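Local coordinates for penicillin-binding protein activator LpoB (Salmonella enterica subsp. enterica serovar Typhimurium, PDB 4Q6V), which probably regulates peptidoglycan synthesis as an outer-membrane lipoprotein that activates penicillin-binding protein 1B, the chain here being its C-terminal domain, at residues A[34-39]-A[105-110]; A[97-102]-A[118-123]. All coordinates share one frame; numbering follows the deposited sequence.

From the N terminus the chain passes helix 3-15 and enters strand 25-35, whose end carries the first half of contact 1. The two halves of contact 1 are separated by 65 residues, 35 of them helical, the last being strand 98-106 up to residue 104. Residues 97-102 of contact 2 enter this strand, and residues 105-110 run off its far end into a turn, where contact 1 closes its loop. The chain then turns back along strand 112-119, and residues 118-123 close contact 2, a short hairpin loop. The two loops therefore cross, sharing strand 98-106; the centres of the two contacts lie about 26 Å apart. Contact 1 joins this strand's exit to strand 25-35, contact 2 joins its start to strand 112-119.

Contact 1: residues A[34-39]-A[105-110]; sequences RTNGSL and SGNVNA
Val108 lays its CG2 methyl over the backbone of Gly37, 3.6 Å from Gly37 CA. With chi1 at 67° for CG1, that branch stands anti to the backbone N of Val108 and faces Gly37, while CG1 lies nearer Asn36. The beta-branched valine thus bridges the two loops, and Gly37, with no side chain, leaves space for the methyl. Tyr1 also touches both Val108 and Leu39. Beside this apolar patch, Asn36 OD1 accepts a hydrogen bond from Val108 N (2.7 Å); the donor lies nearly in line with the C=O bond, although the angle at the hydrogen is bent to 136°. Asn36 N gives a weak bond to Gly106 O. Glycine suits position 106 because its backbone angles would jam a CB against the preceding carbonyl O. Thr35 OG1 accepts from Gly37 N at 3.2 Å, forming an ST turn, and also bonds to Asn33, so the threonine hydroxyl shapes its own loop while its CB and CG2 pack near Gly106 and Ser105. Ser105 CB sits under one face of the Arg34 guanidinium, 3.6 Å from Arg34 NH2. The chemistry implies an exposed junction relying on one good bond, one weak bond and a small apolar contact.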
ATOM      1  N   ARG A  34     -11.447   5.035   5.511  1.00 23.29           N
ATOM      2  CA  ARG A  34     -12.722   5.518   5.022  1.00 23.73           C
ATOM      3  C   ARG A  34     -13.888   5.026   5.896  1.00 20.99           C
ATOM      4  O   ARG A  34     -15.013   5.064   5.467  1.00 23.94           O
ATOM      5  CB  ARG A  34     -12.928   5.050   3.579  1.00 29.68           C
ATOM      6  CG  ARG A  34     -11.834   5.471   2.601  1.00 37.15           C
ATOM      7  CD  ARG A  34     -12.339   5.604   1.172  1.00 47.46           C
ATOM      8  NE  ARG A  34     -12.890   4.318   0.691  1.00 61.00           N
ATOM      9  CZ  ARG A  34     -14.193   4.015   0.514  1.00 66.83           C
ATOM     10  NH1 ARG A  34     -15.160   4.917   0.754  1.00 66.61           N
ATOM     11  NH2 ARG A  34     -14.555   2.793   0.089  1.00 61.48           N
ATOM     12  N   THR A  35     -13.624   4.537   7.096  1.00 18.95           N
ATOM     13  CA  THR A  35     -14.674   4.082   8.018  1.00 18.41           C
ATOM     14  C   THR A  35     -15.412   5.299   8.624  1.00 20.87           C
ATOM     15  O   THR A  35     -15.005   6.472   8.428  1.00 20.15           O
ATOM     16  CB  THR A  35     -14.133   3.192   9.146  1.00 16.36           C
ATOM     17  OG1 THR A  35     -13.430   4.018  10.114  1.00 17.36           O
ATOM     18  CG2 THR A  35     -13.157   2.156   8.618  1.00 14.88           C
ATOM     19  N   ASN A  36     -16.456   4.988   9.421  1.00 21.11           N
ATOM     20  CA  ASN A  36     -17.132   6.033  10.171  1.00 19.97           C
ATOM     21  C   ASN A  36     -16.455   6.502  11.463  1.00 21.85           C
ATOM     22  O   ASN A  36     -16.996   7.301  12.214  1.00 23.26           O
ATOM     23  CB  ASN A  36     -18.566   5.634  10.435  1.00 18.92           C
ATOM     24  CG  ASN A  36     -18.654   4.485  11.413  1.00 18.85           C
ATOM     25  OD1 ASN A  36     -17.913   3.523  11.278  1.00 18.51           O
ATOM     26  ND2 ASN A  36     -19.490   4.643  12.449  1.00 18.88           N
ATOM     27  N   GLY A  37     -15.279   5.974  11.759  1.00 23.62           N
ATOM     28  CA  GLY A  37     -14.572   6.274  12.989  1.00 24.10           C
ATOM     29  C   GLY A  37     -13.090   6.504  12.754  1.00 27.84           C
ATOM     30  O   GLY A  37     -12.604   6.302  11.638  1.00 26.65           O
ATOM     31  N   SER A  38     -12.381   6.930  13.801  1.00 28.45           N
ATOM     32  CA  SER A  38     -10.925   7.081  13.774  1.00 34.66           C
ATOM     33  C   SER A  38     -10.167   5.754  13.871  1.00 39.57           C
ATOM     34  O   SER A  38     -10.509   4.884  14.678  1.00 42.44           O
ATOM     35  CB  SER A  38     -10.417   7.961  14.935  1.00 34.38           C
ATOM     36  OG  SER A  38     -10.884   9.288  14.799  1.00 31.39           O
ATOM     37  N   LEU A  39      -9.132   5.624  13.039  1.00 44.04           N
ATOM     38  CA  LEU A  39      -8.297   4.424  13.013  1.00 44.39           C
ATOM     39  C   LEU A  39      -6.850   4.883  12.960  1.00 47.39           C
ATOM     40  O   LEU A  39      -6.546   5.944  12.367  1.00 42.84           O
ATOM     41  CB  LEU A  39      -8.606   3.529  11.791  1.00 45.16           C
ATOM     42  CG  LEU A  39      -9.537   2.340  12.018  1.00 45.42           C
ATOM     43  CD1 LEU A  39     -10.837   2.834  12.629  1.00 52.07           C
ATOM     44  CD2 LEU A  39      -9.819   1.563  10.723  1.00 43.39           C
ATOM     45  N   SER A 105     -12.709   0.448   4.949  1.00 19.77           N
ATOM     46  CA  SER A 105     -13.989   1.096   4.818  1.00 19.97           C
ATOM     47  C   SER A 105     -15.127   0.393   5.541  1.00 20.79           C
ATOM     48  O   SER A 105     -14.961  -0.695   6.146  1.00 21.97           O
ATOM     49  CB  SER A 105     -14.293   1.280   3.331  1.00 22.05           C
ATOM     50  OG  SER A 105     -14.470   0.054   2.603  1.00 22.00           O
ATOM     51  N   GLY A 106     -16.295   1.028   5.517  1.00 18.74           N
ATOM     52  CA  GLY A 106     -17.477   0.511   6.241  1.00 18.70           C
ATOM     53  C   GLY A 106     -17.505   0.888   7.729  1.00 17.48           C
ATOM     54  O   GLY A 106     -17.041   1.953   8.092  1.00 18.05           O
ATOM     55  N   ASN A 107     -18.024   0.001   8.574  1.00 17.52           N
ATOM     56  CA  ASN A 107     -18.121   0.315  10.002  1.00 17.66           C
ATOM     57  C   ASN A 107     -16.802   0.258  10.751  1.00 17.42           C
ATOM     58  O   ASN A 107     -15.977  -0.640  10.533  1.00 19.83           O
ATOM     59  CB  ASN A 107     -19.141  -0.618  10.639  1.00 17.95           C
ATOM     60  CG  ASN A 107     -19.475  -0.220  12.052  1.00 19.41           C
ATOM     61  OD1 ASN A 107     -20.181   0.772  12.267  1.00 19.89           O
ATOM     62  ND2 ASN A 107     -18.998  -0.985  13.026  1.00 18.31           N
ATOM     63  N   VAL A 108     -16.599   1.183  11.693  1.00 17.83           N
ATOM     64  CA  VAL A 108     -15.347   1.292  12.397  1.00 18.56           C
ATOM     65  C   VAL A 108     -14.968  -0.009  13.137  1.00 22.84           C
ATOM     66  O   VAL A 108     -13.807  -0.408  13.215  1.00 23.76           O
ATOM     67  CB  VAL A 108     -15.362   2.522  13.341  1.00 19.11           C
ATOM     68  CG1 VAL A 108     -16.355   2.319  14.467  1.00 19.35           C
ATOM     69  CG2 VAL A 108     -13.950   2.814  13.841  1.00 18.64           C
ATOM     70  N   ASN A 109     -15.973  -0.708  13.664  1.00 23.90           N
ATOM     71  CA  ASN A 109     -15.735  -1.947  14.416  1.00 24.80           C
ATOM     72  C   ASN A 109     -15.731  -3.216  13.546  1.00 25.65           C
ATOM     73  O   ASN A 109     -15.503  -4.321  14.050  1.00 24.69           O
ATOM     74  CB  ASN A 109     -16.747  -2.114  15.538  1.00 24.36           C
ATOM     75  CG  ASN A 109     -16.542  -1.100  16.634  1.00 25.16           C
ATOM     76  OD1 ASN A 109     -15.433  -0.587  16.844  1.00 27.94           O
ATOM     77  ND2 ASN A 109     -17.644  -0.748  17.309  1.00 23.29           N
ATOM     78  N   ALA A 110     -15.937  -3.059  12.245  1.00 21.18           N
ATOM     79  CA  ALA A 110     -15.977  -4.172  11.330  1.00 21.47           C
ATOM     80  C   ALA A 110     -15.503  -3.838   9.900  1.00 19.89           C
ATOM     81  O   ALA A 110     -16.192  -4.123   8.942  1.00 19.19           O
ATOM     82  CB  ALA A 110     -17.376  -4.742  11.325  1.00 19.92           C
TER

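Contact 2: residues A[97-102]-A[118-123]; sequences QYVLYS and MLVQTG
Met118, a methionine replaced by selenomethionine in the crystallised protein, runs from strand 112-119 alongside Val99. Its CB lies 3.9 Å from Tyr101 CE2, near the plane of that ring. CG links CB to SE, which continues along the ring edge, 5.3 Å from the centroid and 89° off the normal, a Met-aromatic contact. The chain bends at the last torsion (85°), bringing CE to Val99 CB at 4.0 Å; its modelled approach to Tyr101 OH is short and doubtful. A flexible, unbranched side chain suits this place, because it can follow both the ring edge and the neighbouring valine. On the same side Val99 CG2 meets Val120 CG2, and helix 84-94 covers the cluster through Ala87, Ile88 and Ala91. On the other face of the sheet Tyr98 CE1 touches Leu119 CD1 (3.7 Å), while the Tyr98 hydroxyl is held by Gly19 and Thr21. The backbones pair antiparallel: Val99 and Met118 exchange two bonds, the one from Met118 N to Val99 O being 2.7 Å and almost straight. Val120 N then bonds to Gln97 O (2.9 Å), and a water links that oxygen to Gln121 N. Straight backbone bonds thus fix the register between largely apolar side chains, while Tyr101 OH is buried with no partner in the model, a likely local cost.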
ATOM      1  N   GLN A  97       8.798  -0.315  -9.026  1.00 15.50           N
ATOM      2  CA  GLN A  97       8.123  -1.043 -10.112  1.00 18.30           C
ATOM      3  C   GLN A  97       6.609  -1.141  -9.880  1.00 18.17           C
ATOM      4  O   GLN A  97       5.819  -1.171 -10.842  1.00 17.14           O
ATOM      5  CB  GLN A  97       8.755  -2.428 -10.241  1.00 22.99           C
ATOM      6  CG  GLN A  97       8.230  -3.264 -11.417  1.00 31.03           C
ATOM      7  CD  GLN A  97       8.926  -4.626 -11.536  1.00 34.93           C
ATOM      8  OE1 GLN A  97       9.906  -4.921 -10.828  1.00 41.12           O
ATOM      9  NE2 GLN A  97       8.443  -5.450 -12.447  1.00 32.72           N
ATOM     10  N   TYR A  98       6.193  -1.188  -8.615  1.00 16.20           N
ATOM     11  CA  TYR A  98       4.821  -1.287  -8.221  1.00 15.92           C
ATOM     12  C   TYR A  98       4.414  -0.244  -7.204  1.00 17.52           C
ATOM     13  O   TYR A  98       5.230   0.241  -6.409  1.00 15.31           O
ATOM     14  CB  TYR A  98       4.536  -2.675  -7.632  1.00 17.21           C
ATOM     15  CG  TYR A  98       4.932  -3.868  -8.470  1.00 17.96           C
ATOM     16  CD1 TYR A  98       4.128  -4.318  -9.514  1.00 19.33           C
ATOM     17  CD2 TYR A  98       6.095  -4.554  -8.211  1.00 19.00           C
ATOM     18  CE1 TYR A  98       4.489  -5.424 -10.270  1.00 19.23           C
ATOM     19  CE2 TYR A  98       6.470  -5.644  -8.961  1.00 18.69           C
ATOM     20  CZ  TYR A  98       5.667  -6.086  -9.979  1.00 19.72           C
ATOM     21  OH  TYR A  98       6.072  -7.183 -10.711  1.00 19.70           O
ATOM     22  N   VAL A  99       3.122   0.108  -7.251  1.00 17.06           N
ATOM     23  CA  VAL A  99       2.499   0.849  -6.169  1.00 15.18           C
ATOM     24  C   VAL A  99       1.366   0.054  -5.562  1.00 14.20           C
ATOM     25  O   VAL A  99       0.484  -0.480  -6.286  1.00 12.95           O
ATOM     26  CB  VAL A  99       1.996   2.239  -6.634  1.00 14.84           C
ATOM     27  CG1 VAL A  99       1.108   2.855  -5.601  1.00 14.92           C
ATOM     28  CG2 VAL A  99       3.146   3.165  -6.908  1.00 15.13           C
ATOM     29  N   LEU A 100       1.356  -0.021  -4.237  1.00 13.96           N
ATOM     30  CA  LEU A 100       0.265  -0.693  -3.530  1.00 14.66           C
ATOM     31  C   LEU A 100      -0.659   0.290  -2.825  1.00 14.73           C
ATOM     32  O   LEU A 100      -0.212   1.027  -1.918  1.00 13.20           O
ATOM     33  CB  LEU A 100       0.809  -1.766  -2.581  1.00 15.19           C
ATOM     34  CG  LEU A 100      -0.243  -2.574  -1.815  1.00 14.92           C
ATOM     35  CD1 LEU A 100      -1.113  -3.375  -2.732  1.00 16.12           C
ATOM     36  CD2 LEU A 100       0.489  -3.522  -0.880  1.00 16.17           C
ATOM     37  N   TYR A 101      -1.913   0.311  -3.267  1.00 15.39           N
ATOM     38  CA  TYR A 101      -2.924   1.048  -2.548  1.00 17.29           C
ATOM     39  C   TYR A 101      -3.708   0.146  -1.616  1.00 18.52           C
ATOM     40  O   TYR A 101      -3.983  -0.985  -1.989  1.00 20.78           O
ATOM     41  CB  TYR A 101      -3.849   1.755  -3.515  1.00 18.44           C
ATOM     42  CG  TYR A 101      -3.182   2.594  -4.584  1.00 19.47           C
ATOM     43  CD1 TYR A 101      -2.848   3.925  -4.355  1.00 22.37           C
ATOM     44  CD2 TYR A 101      -2.976   2.065  -5.862  1.00 21.63           C
ATOM     45  CE1 TYR A 101      -2.278   4.714  -5.344  1.00 21.55           C
ATOM     46  CE2 TYR A 101      -2.424   2.851  -6.874  1.00 22.69           C
ATOM     47  CZ  TYR A 101      -2.089   4.160  -6.604  1.00 23.20           C
ATOM     48  OH  TYR A 101      -1.499   4.919  -7.598  1.00 27.49           O
ATOM     49  N   SER A 102      -4.084   0.654  -0.448  1.00 20.20           N
ATOM     50  CA  SER A 102      -4.989  -0.025   0.471  1.00 21.42           C
ATOM     51  C   SER A 102      -5.857   0.946   1.287  1.00 20.96           C
ATOM     52  O   SER A 102      -5.484   2.117   1.536  1.00 19.95           O
ATOM     53  CB  SER A 102      -4.175  -0.991   1.359  1.00 21.29           C
ATOM     54  OG  SER A 102      -3.270  -0.286   2.140  1.00 26.52           O
HETATM   55  N   MSE A 118      -0.615  -1.602  -8.504  1.00 16.13           N
HETATM   56  CA  MSE A 118      -0.468  -0.898  -9.774  1.00 17.46           C
HETATM   57  C   MSE A 118       0.914  -1.099 -10.323  1.00 16.48           C
HETATM   58  O   MSE A 118       1.928  -0.824  -9.678  1.00 17.15           O
HETATM   59  CB  MSE A 118      -0.825   0.589  -9.590  1.00 17.72           C
HETATM   60  CG  MSE A 118      -0.539   1.364 -10.838  1.00 21.84           C
HETATM   61 SE   MSE A 118      -1.278   3.166 -10.757  1.00 27.41          SE
HETATM   62  CE  MSE A 118       0.250   3.963  -9.816  1.00 27.59           C
ATOM     63  N   LEU A 119       1.006  -1.577 -11.554  1.00 17.75           N
ATOM     64  CA  LEU A 119       2.271  -1.541 -12.330  1.00 18.56           C
ATOM     65  C   LEU A 119       2.636  -0.126 -12.748  1.00 18.47           C
ATOM     66  O   LEU A 119       1.866   0.522 -13.466  1.00 17.24           O
ATOM     67  CB  LEU A 119       2.161  -2.434 -13.560  1.00 21.78           C
ATOM     68  CG  LEU A 119       3.455  -2.757 -14.331  1.00 25.19           C
ATOM     69  CD1 LEU A 119       4.343  -3.710 -13.517  1.00 26.59           C
ATOM     70  CD2 LEU A 119       3.115  -3.369 -15.696  1.00 26.95           C
ATOM     71  N   VAL A 120       3.790   0.362 -12.273  1.00 19.50           N
ATOM     72  CA  VAL A 120       4.173   1.749 -12.483  1.00 21.90           C
ATOM     73  C   VAL A 120       4.355   2.079 -13.962  1.00 21.33           C
ATOM     74  O   VAL A 120       3.794   3.037 -14.487  1.00 21.86           O
ATOM     75  CB  VAL A 120       5.451   2.138 -11.666  1.00 21.10           C
ATOM     76  CG1 VAL A 120       5.991   3.489 -12.077  1.00 20.74           C
ATOM     77  CG2 VAL A 120       5.125   2.130 -10.180  1.00 19.81           C
ATOM     78  N   GLN A 121       5.115   1.229 -14.630  1.00 24.74           N
ATOM     79  CA  GLN A 121       5.383   1.378 -16.052  1.00 28.01           C
ATOM     80  C   GLN A 121       4.184   1.839 -16.872  1.00 23.35           C
ATOM     81  O   GLN A 121       4.295   2.745 -17.693  1.00 20.09           O
ATOM     82  CB  GLN A 121       5.968   0.072 -16.597  1.00 37.87           C
ATOM     83  CG  GLN A 121       6.196   0.078 -18.101  1.00 48.69           C
ATOM     84  CD  GLN A 121       7.490   0.733 -18.467  1.00 56.24           C
ATOM     85  OE1 GLN A 121       8.376   0.067 -19.005  1.00 64.35           O
ATOM     86  NE2 GLN A 121       7.606   2.027 -18.163  1.00 62.93           N
ATOM     87  N   THR A 122       3.032   1.227 -16.649  1.00 20.94           N
ATOM     88  CA  THR A 122       1.888   1.369 -17.529  1.00 20.73           C
ATOM     89  C   THR A 122       0.667   1.991 -16.857  1.00 23.08           C
ATOM     90  O   THR A 122      -0.258   2.441 -17.518  1.00 22.97           O
ATOM     91  CB  THR A 122       1.453   0.012 -18.091  1.00 21.29           C
ATOM     92  OG1 THR A 122       0.990  -0.849 -17.037  1.00 24.17           O
ATOM     93  CG2 THR A 122       2.648  -0.621 -18.789  1.00 20.13           C
ATOM     94  N   GLY A 123       0.627   1.970 -15.540  1.00 21.85           N
ATOM     95  CA  GLY A 123      -0.496   2.482 -14.807  1.00 21.12           C
ATOM     96  C   GLY A 123      -1.618   1.499 -14.566  1.00 21.12           C
ATOM     97  O   GLY A 123      -2.619   1.857 -13.910  1.00 23.33           O
TER
HETATM   98  O   HOH W   1       6.620  -1.015 -13.665  1.00 15.40           O